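Local structure of beta-lactamase (Nostoc sp., 6NHS) at residues S63-F68 against D149-E154; A73-V78 against L176-R181. The protein is a class D beta-lactamase that probably hydrolyses the amide bond of beta-lactam antibiotics, as its serine-dependent relatives do. One frame throughout, in Å; residues are numbered along the deposited sequence.

Interaction 1: residues S63-F68 against D149-E154. With FMT (formic acid), chain K.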
loop_
_atom_site.group_PDB
_atom_site.type_symbol
_atom_site.label_atom_id
_atom_site.label_comp_id
_atom_site.label_asym_id
_atom_site.label_seq_id
_atom_site.Cartn_x
_atom_site.Cartn_y
_atom_site.Cartn_z
ATOM N N SER A 63 2.831 1.968 -5.743
ATOM C CA SER A 63 2.018 0.757 -5.737
ATOM C C SER A 63 1.199 0.570 -4.467
ATOM O O SER A 63 0.297 -0.273 -4.475
ATOM C CB SER A 63 2.893 -0.484 -5.951
ATOM O OG SER A 63 3.218 -0.628 -7.324
ATOM N N THR A 64 1.486 1.292 -3.371
ATOM C CA THR A 64 0.607 1.168 -2.209
ATOM C C THR A 64 -0.804 1.632 -2.528
ATOM O O THR A 64 -1.754 1.236 -1.840
ATOM C CB THR A 64 1.136 1.955 -0.998
ATOM O OG1 THR A 64 1.095 3.369 -1.252
ATOM C CG2 THR A 64 2.544 1.528 -0.663
ATOM N N PHE A 65 -0.959 2.458 -3.560
ATOM C CA PHE A 65 -2.282 2.899 -3.979
ATOM C C PHE A 65 -3.129 1.748 -4.498
ATOM O O PHE A 65 -4.354 1.883 -4.570
ATOM C CB PHE A 65 -2.149 3.989 -5.047
ATOM C CG PHE A 65 -3.455 4.626 -5.428
ATOM C CD1 PHE A 65 -4.128 5.438 -4.531
ATOM C CD2 PHE A 65 -4.005 4.412 -6.682
ATOM C CE1 PHE A 65 -5.335 6.027 -4.871
ATOM C CE2 PHE A 65 -5.213 4.995 -7.036
ATOM C CZ PHE A 65 -5.880 5.808 -6.126
ATOM N N LYS A 66 -2.508 0.614 -4.849
ATOM C CA LYS A 66 -3.276 -0.535 -5.324
ATOM C C LYS A 66 -4.294 -1.002 -4.290
ATOM O O LYS A 66 -5.322 -1.581 -4.658
ATOM C CB LYS A 66 -2.339 -1.691 -5.694
ATOM C CG LYS A 66 -1.515 -1.465 -6.956
ATOM C CD LYS A 66 -0.747 -2.738 -7.334
ATOM C CE LYS A 66 -0.105 -2.625 -8.715
ATOM N NZ LYS A 66 1.079 -1.727 -8.745
ATOM N N ILE A 67 -4.029 -0.768 -3.001
ATOM C CA ILE A 67 -5.002 -1.136 -1.972
ATOM C C ILE A 67 -6.286 -0.334 -2.152
ATOM O O ILE A 67 -7.386 -0.894 -2.216
ATOM C CB ILE A 67 -4.410 -0.937 -0.566
ATOM C CG1 ILE A 67 -3.183 -1.834 -0.355
ATOM C CG2 ILE A 67 -5.475 -1.203 0.499
ATOM C CD1 ILE A 67 -2.390 -1.486 0.919
ATOM N N PHE A 68 -6.157 0.992 -2.247
ATOM C CA PHE A 68 -7.315 1.853 -2.480
ATOM C C PHE A 68 -7.955 1.563 -3.834
ATOM O O PHE A 68 -9.180 1.436 -3.941
ATOM C CB PHE A 68 -6.886 3.316 -2.388
ATOM C CG PHE A 68 -7.999 4.296 -2.630
ATOM C CD1 PHE A 68 -8.305 4.715 -3.914
ATOM C CD2 PHE A 68 -8.731 4.806 -1.570
ATOM C CE1 PHE A 68 -9.333 5.622 -4.140
ATOM C CE2 PHE A 68 -9.755 5.716 -1.789
ATOM C CZ PHE A 68 -10.057 6.116 -3.075
ATOM N N ASP A 149 -4.664 7.773 -15.210
ATOM C CA ASP A 149 -3.915 6.523 -15.126
ATOM C C ASP A 149 -2.500 6.710 -14.591
ATOM O O ASP A 149 -1.672 5.802 -14.730
ATOM C CB ASP A 149 -3.876 5.826 -16.490
ATOM C CG ASP A 149 -3.177 6.651 -17.548
ATOM O OD1 ASP A 149 -2.902 7.838 -17.289
ATOM O OD2 ASP A 149 -2.904 6.110 -18.642
ATOM N N ARG A 150 -2.196 7.856 -13.975
ATOM C CA ARG A 150 -0.852 8.046 -13.440
ATOM C C ARG A 150 -0.776 8.943 -12.212
ATOM O O ARG A 150 0.335 9.174 -11.726
ATOM C CB ARG A 150 0.068 8.602 -14.539
ATOM C CG ARG A 150 -0.351 9.952 -15.102
ATOM C CD ARG A 150 0.645 10.420 -16.155
ATOM N NE ARG A 150 0.004 10.815 -17.406
ATOM C CZ ARG A 150 -0.051 12.065 -17.858
ATOM N NH1 ARG A 150 0.507 13.050 -17.166
ATOM N NH2 ARG A 150 -0.656 12.328 -19.008
ATOM N N PHE A 151 -1.896 9.437 -11.674
ATOM C CA PHE A 151 -1.817 10.431 -10.604
ATOM C C PHE A 151 -1.141 9.879 -9.351
ATOM O O PHE A 151 -0.571 10.650 -8.573
ATOM C CB PHE A 151 -3.208 10.970 -10.265
ATOM C CG PHE A 151 -4.188 9.913 -9.815
ATOM C CD1 PHE A 151 -4.265 9.539 -8.481
ATOM C CD2 PHE A 151 -5.043 9.304 -10.731
ATOM C CE1 PHE A 151 -5.169 8.568 -8.065
ATOM C CE2 PHE A 151 -5.956 8.339 -10.319
ATOM C CZ PHE A 151 -6.016 7.967 -8.987
ATOM N N TRP A 152 -1.186 8.564 -9.136
ATOM C CA TRP A 152 -0.553 7.975 -7.961
ATOM C C TRP A 152 0.898 7.583 -8.211
ATOM O O TRP A 152 1.610 7.247 -7.257
ATOM C CB TRP A 152 -1.347 6.748 -7.483
ATOM C CG TRP A 152 -1.291 5.578 -8.422
ATOM C CD1 TRP A 152 -0.429 4.525 -8.356
ATOM C CD2 TRP A 152 -2.122 5.346 -9.573
ATOM N NE1 TRP A 152 -0.668 3.651 -9.389
ATOM C CE2 TRP A 152 -1.701 4.130 -10.151
ATOM C CE3 TRP A 152 -3.179 6.047 -10.166
ATOM C CZ2 TRP A 152 -2.303 3.592 -11.291
ATOM C CZ3 TRP A 152 -3.778 5.515 -11.304
ATOM C CH2 TRP A 152 -3.337 4.302 -11.853
ATOM N N LEU A 153 1.349 7.627 -9.465
ATOM C CA LEU A 153 2.715 7.295 -9.855
ATOM C C LEU A 153 3.585 8.526 -10.057
ATOM O O LEU A 153 4.760 8.522 -9.683
ATOM C CB LEU A 153 2.704 6.477 -11.151
ATOM C CG LEU A 153 1.888 5.186 -11.119
ATOM C CD1 LEU A 153 1.611 4.679 -12.535
ATOM C CD2 LEU A 153 2.626 4.144 -10.311
ATOM N N GLU A 154 3.034 9.576 -10.660
ATOM C CA GLU A 154 3.784 10.787 -10.941
ATOM C C GLU A 154 3.287 11.996 -10.169
ATOM O O GLU A 154 3.956 13.035 -10.186
ATOM C CB GLU A 154 3.737 11.104 -12.443
ATOM C CG GLU A 154 4.217 9.975 -13.323
ATOM C CD GLU A 154 4.001 10.253 -14.799
ATOM O OE1 GLU A 154 3.527 11.361 -15.137
ATOM O OE2 GLU A 154 4.304 9.360 -15.618
HETATM C C FMT K . 0.325 0.909 -9.988
HETATM O O1 FMT K . -0.787 0.545 -9.694
HETATM O O2 FMT K . 1.267 0.786 -9.204
#
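Phe65 meets Phe151 and Trp152 in a buried aromatic cluster, a worked example of how a penicillin-recognising fold can pack rings beside a Ser-x-x-Lys motif, the pattern that Ser63 and Lys66 fit at the start of helix 65-76. Phe151 turns its CE1-CZ edge toward the face of Phe65 in an offset edge-to-face pair, the planes 80° apart and CE1 lying 3.4 Å from Phe65 CZ. The indole is met differently. Phe65 CD2 comes over one of its faces, 3.4 Å from Trp152 CG; the phenyl plane is tilted by only 23° from the five-membered ring of Trp152, but the two are so displaced that little of one covers the other. With CG anti to the backbone N (chi1 -173°), Phe65 reaches across to both partners. The second segment also packs on itself: Trp152 CE3 stands 3.5 Å above the centre of the Phe151 ring, while Leu153 CG rests on the indole face opposite Phe65. Farther out, Tyr137 adds another edge-to-face partner to Phe65. Beyond the rings, Lys66 NZ donates to Ser63 OG over 2.8 Å. A formic acid molecule, most likely picked up during crystallisation, lies between this pair and the indole edge, a position consistent with Trp152 being the counterpart of the active-site tryptophan of other class D enzymes. Bent at its last torsion, the lysine chain brings NZ to 2.6 Å from O2 of the formic acid, a hydrogen bond.

Interaction 2: residues A73-V78 against L176-R181; sequences ALETGV and LPFSQR. With FMT (formic acid), chain I.
Glu75 and Ser179 carry the polar part of this contact, in which the last turn of one helix is tied to the N-cap of another. Ser179 N donates to Glu75 OE1 over 2.9 Å, nearly straight at 167°, but the donor stands above the carboxylate plane, 41° out of it. Thr182 OG1 is also hydrogen-bonded to OE1, so two protein groups grip this oxygen. Ser179 itself caps helix 180-189 with its side chain.

Bridging by small molecules forms a second group. A formic acid molecule accepts from Ser179 OG at its O2 (2.9 Å) and from Arg181 NH1 at its O1 (2.7 Å), the latter oxygen lying in the plane of the guanidinium at its edge. The extended arginine chain carries NH1 this far, and a water that accepts from NH1 lies 2.7 Å from Leu74 O and may link the two.

Apolar contact is modest. Glu75 CB approaches the edge of the Phe178 ring at CD1, 3.8 Å away. Because the glutamate has CG anti to the backbone N (chi1 -169°) and then bends at chi2, its methylenes pass the ring before the carboxylate reaches Ser179 N.

Among the surrounding helices, Leu74 packs on Leu185 and Val186 of helix 180-189, Ala73 and Thr76 meet helix 113-123, and Pro177 touches Gln134 of helix 125-135.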
loop_
_atom_site.group_PDB
_atom_site.type_symbol
_atom_site.label_atom_id
_atom_site.label_comp_id
_atom_site.label_asym_id
_atom_site.label_seq_id
_atom_site.Cartn_x
_atom_site.Cartn_y
_atom_site.Cartn_z
ATOM N N ALA A 73 -12.341 -0.288 -7.478
ATOM C CA ALA A 73 -12.591 -1.056 -8.694
ATOM C C ALA A 73 -13.635 -2.137 -8.451
ATOM O O ALA A 73 -14.561 -2.313 -9.248
ATOM C CB ALA A 73 -11.285 -1.669 -9.204
ATOM N N LEU A 74 -13.495 -2.876 -7.351
ATOM C CA LEU A 74 -14.476 -3.904 -7.018
ATOM C C LEU A 74 -15.816 -3.290 -6.642
ATOM O O LEU A 74 -16.870 -3.791 -7.054
ATOM C CB LEU A 74 -13.952 -4.781 -5.877
ATOM C CG LEU A 74 -12.825 -5.740 -6.283
ATOM C CD1 LEU A 74 -12.066 -6.233 -5.035
ATOM C CD2 LEU A 74 -13.367 -6.916 -7.099
ATOM N N GLU A 75 -15.800 -2.208 -5.859
ATOM C CA GLU A 75 -17.054 -1.611 -5.411
ATOM C C GLU A 75 -17.864 -1.068 -6.583
ATOM O O GLU A 75 -19.089 -1.236 -6.627
ATOM C CB GLU A 75 -16.784 -0.502 -4.393
ATOM C CG GLU A 75 -18.038 -0.014 -3.688
ATOM C CD GLU A 75 -18.659 -1.078 -2.799
ATOM O OE1 GLU A 75 -17.932 -1.989 -2.347
ATOM O OE2 GLU A 75 -19.876 -1.004 -2.547
ATOM N N THR A 76 -17.202 -0.394 -7.530
ATOM C CA THR A 76 -17.887 0.133 -8.706
ATOM C C THR A 76 -18.219 -0.951 -9.713
ATOM O O THR A 76 -19.030 -0.717 -10.613
ATOM C CB THR A 76 -17.035 1.194 -9.408
ATOM O OG1 THR A 76 -15.770 0.621 -9.772
ATOM C CG2 THR A 76 -16.817 2.411 -8.501
ATOM N N GLY A 77 -17.583 -2.112 -9.606
ATOM C CA GLY A 77 -17.855 -3.196 -10.521
ATOM C C GLY A 77 -17.110 -3.131 -11.832
ATOM O O GLY A 77 -17.476 -3.852 -12.767
ATOM N N VAL A 78 -16.063 -2.303 -11.940
ATOM C CA VAL A 78 -15.294 -2.309 -13.180
ATOM C C VAL A 78 -14.446 -3.569 -13.279
ATOM O O VAL A 78 -13.970 -3.912 -14.369
ATOM C CB VAL A 78 -14.432 -1.037 -13.321
ATOM C CG1 VAL A 78 -15.301 0.242 -13.133
ATOM C CG2 VAL A 78 -13.257 -1.061 -12.376
ATOM N N LEU A 176 -15.363 2.655 5.849
ATOM C CA LEU A 176 -15.254 3.188 4.503
ATOM C C LEU A 176 -16.434 2.730 3.655
ATOM O O LEU A 176 -17.112 1.751 3.987
ATOM C CB LEU A 176 -13.923 2.747 3.879
ATOM C CG LEU A 176 -12.698 3.195 4.685
ATOM C CD1 LEU A 176 -11.413 2.859 3.957
ATOM C CD2 LEU A 176 -12.777 4.688 4.998
ATOM N N PRO A 177 -16.717 3.425 2.542
ATOM C CA PRO A 177 -17.917 3.095 1.749
ATOM C C PRO A 177 -17.693 1.918 0.807
ATOM O O PRO A 177 -17.816 2.031 -0.416
ATOM C CB PRO A 177 -18.178 4.408 0.999
ATOM C CG PRO A 177 -16.807 4.948 0.755
ATOM C CD PRO A 177 -16.034 4.626 2.025
ATOM N N PHE A 178 -17.349 0.766 1.382
ATOM C CA PHE A 178 -17.156 -0.461 0.625
ATOM C C PHE A 178 -17.950 -1.582 1.280
ATOM O O PHE A 178 -18.008 -1.682 2.510
ATOM C CB PHE A 178 -15.664 -0.844 0.525
ATOM C CG PHE A 178 -14.799 0.258 -0.021
ATOM C CD1 PHE A 178 -14.937 0.679 -1.338
ATOM C CD2 PHE A 178 -13.866 0.892 0.788
ATOM C CE1 PHE A 178 -14.158 1.701 -1.838
ATOM C CE2 PHE A 178 -13.070 1.910 0.287
ATOM C CZ PHE A 178 -13.218 2.318 -1.026
ATOM N N SER A 179 -18.573 -2.409 0.448
ATOM C CA SER A 179 -19.368 -3.521 0.941
ATOM C C SER A 179 -18.477 -4.564 1.603
ATOM O O SER A 179 -17.268 -4.628 1.363
ATOM C CB SER A 179 -20.142 -4.167 -0.204
ATOM O OG SER A 179 -19.245 -4.855 -1.064
ATOM N N GLN A 180 -19.101 -5.405 2.437
ATOM C CA GLN A 180 -18.370 -6.499 3.075
ATOM C C GLN A 180 -17.712 -7.408 2.040
ATOM O O GLN A 180 -16.597 -7.903 2.252
ATOM C CB GLN A 180 -19.308 -7.306 3.973
ATOM C CG GLN A 180 -18.598 -8.357 4.823
ATOM C CD GLN A 180 -17.616 -7.740 5.804
ATOM O OE1 GLN A 180 -17.998 -6.942 6.655
ATOM N NE2 GLN A 180 -16.342 -8.099 5.679
ATOM N N ARG A 181 -18.388 -7.643 0.914
ATOM C CA ARG A 181 -17.792 -8.442 -0.152
ATOM C C ARG A 181 -16.513 -7.796 -0.669
ATOM O O ARG A 181 -15.488 -8.465 -0.837
ATOM C CB ARG A 181 -18.800 -8.629 -1.287
ATOM C CG ARG A 181 -18.244 -9.319 -2.526
ATOM C CD ARG A 181 -19.279 -9.307 -3.642
ATOM N NE ARG A 181 -18.829 -10.051 -4.817
ATOM C CZ ARG A 181 -18.132 -9.524 -5.818
ATOM N NH1 ARG A 181 -17.795 -8.240 -5.797
ATOM N NH2 ARG A 181 -17.768 -10.282 -6.842
HETATM C C FMT I . -19.127 -5.359 -4.561
HETATM O O1 FMT I . -18.181 -6.080 -4.232
HETATM O O2 FMT I . -20.071 -5.059 -3.823
HETATM O O HOH W 1 -17.128 -6.262 -8.158
#

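Helix 65-76 is the element common to both contacts: interaction 1 uses its beginning, interaction 2 its end. Their centres lie about 17 Å apart, while the nearest atoms come within about 5 Å without touching. Along the chain the segments alternate, 63-68, 73-78, 149-154 and 176-181, so the two long-range connections cross. Interaction 1 is the more central, and there Thr64 and Ile67 also lean on strand 213-223 of the antiparallel sheet; interaction 2 sits farther out, at helix 180-189. One helix thus extends from the probable active site, beside the sheet, into the surrounding helices, with a later part of the chain packed against each end.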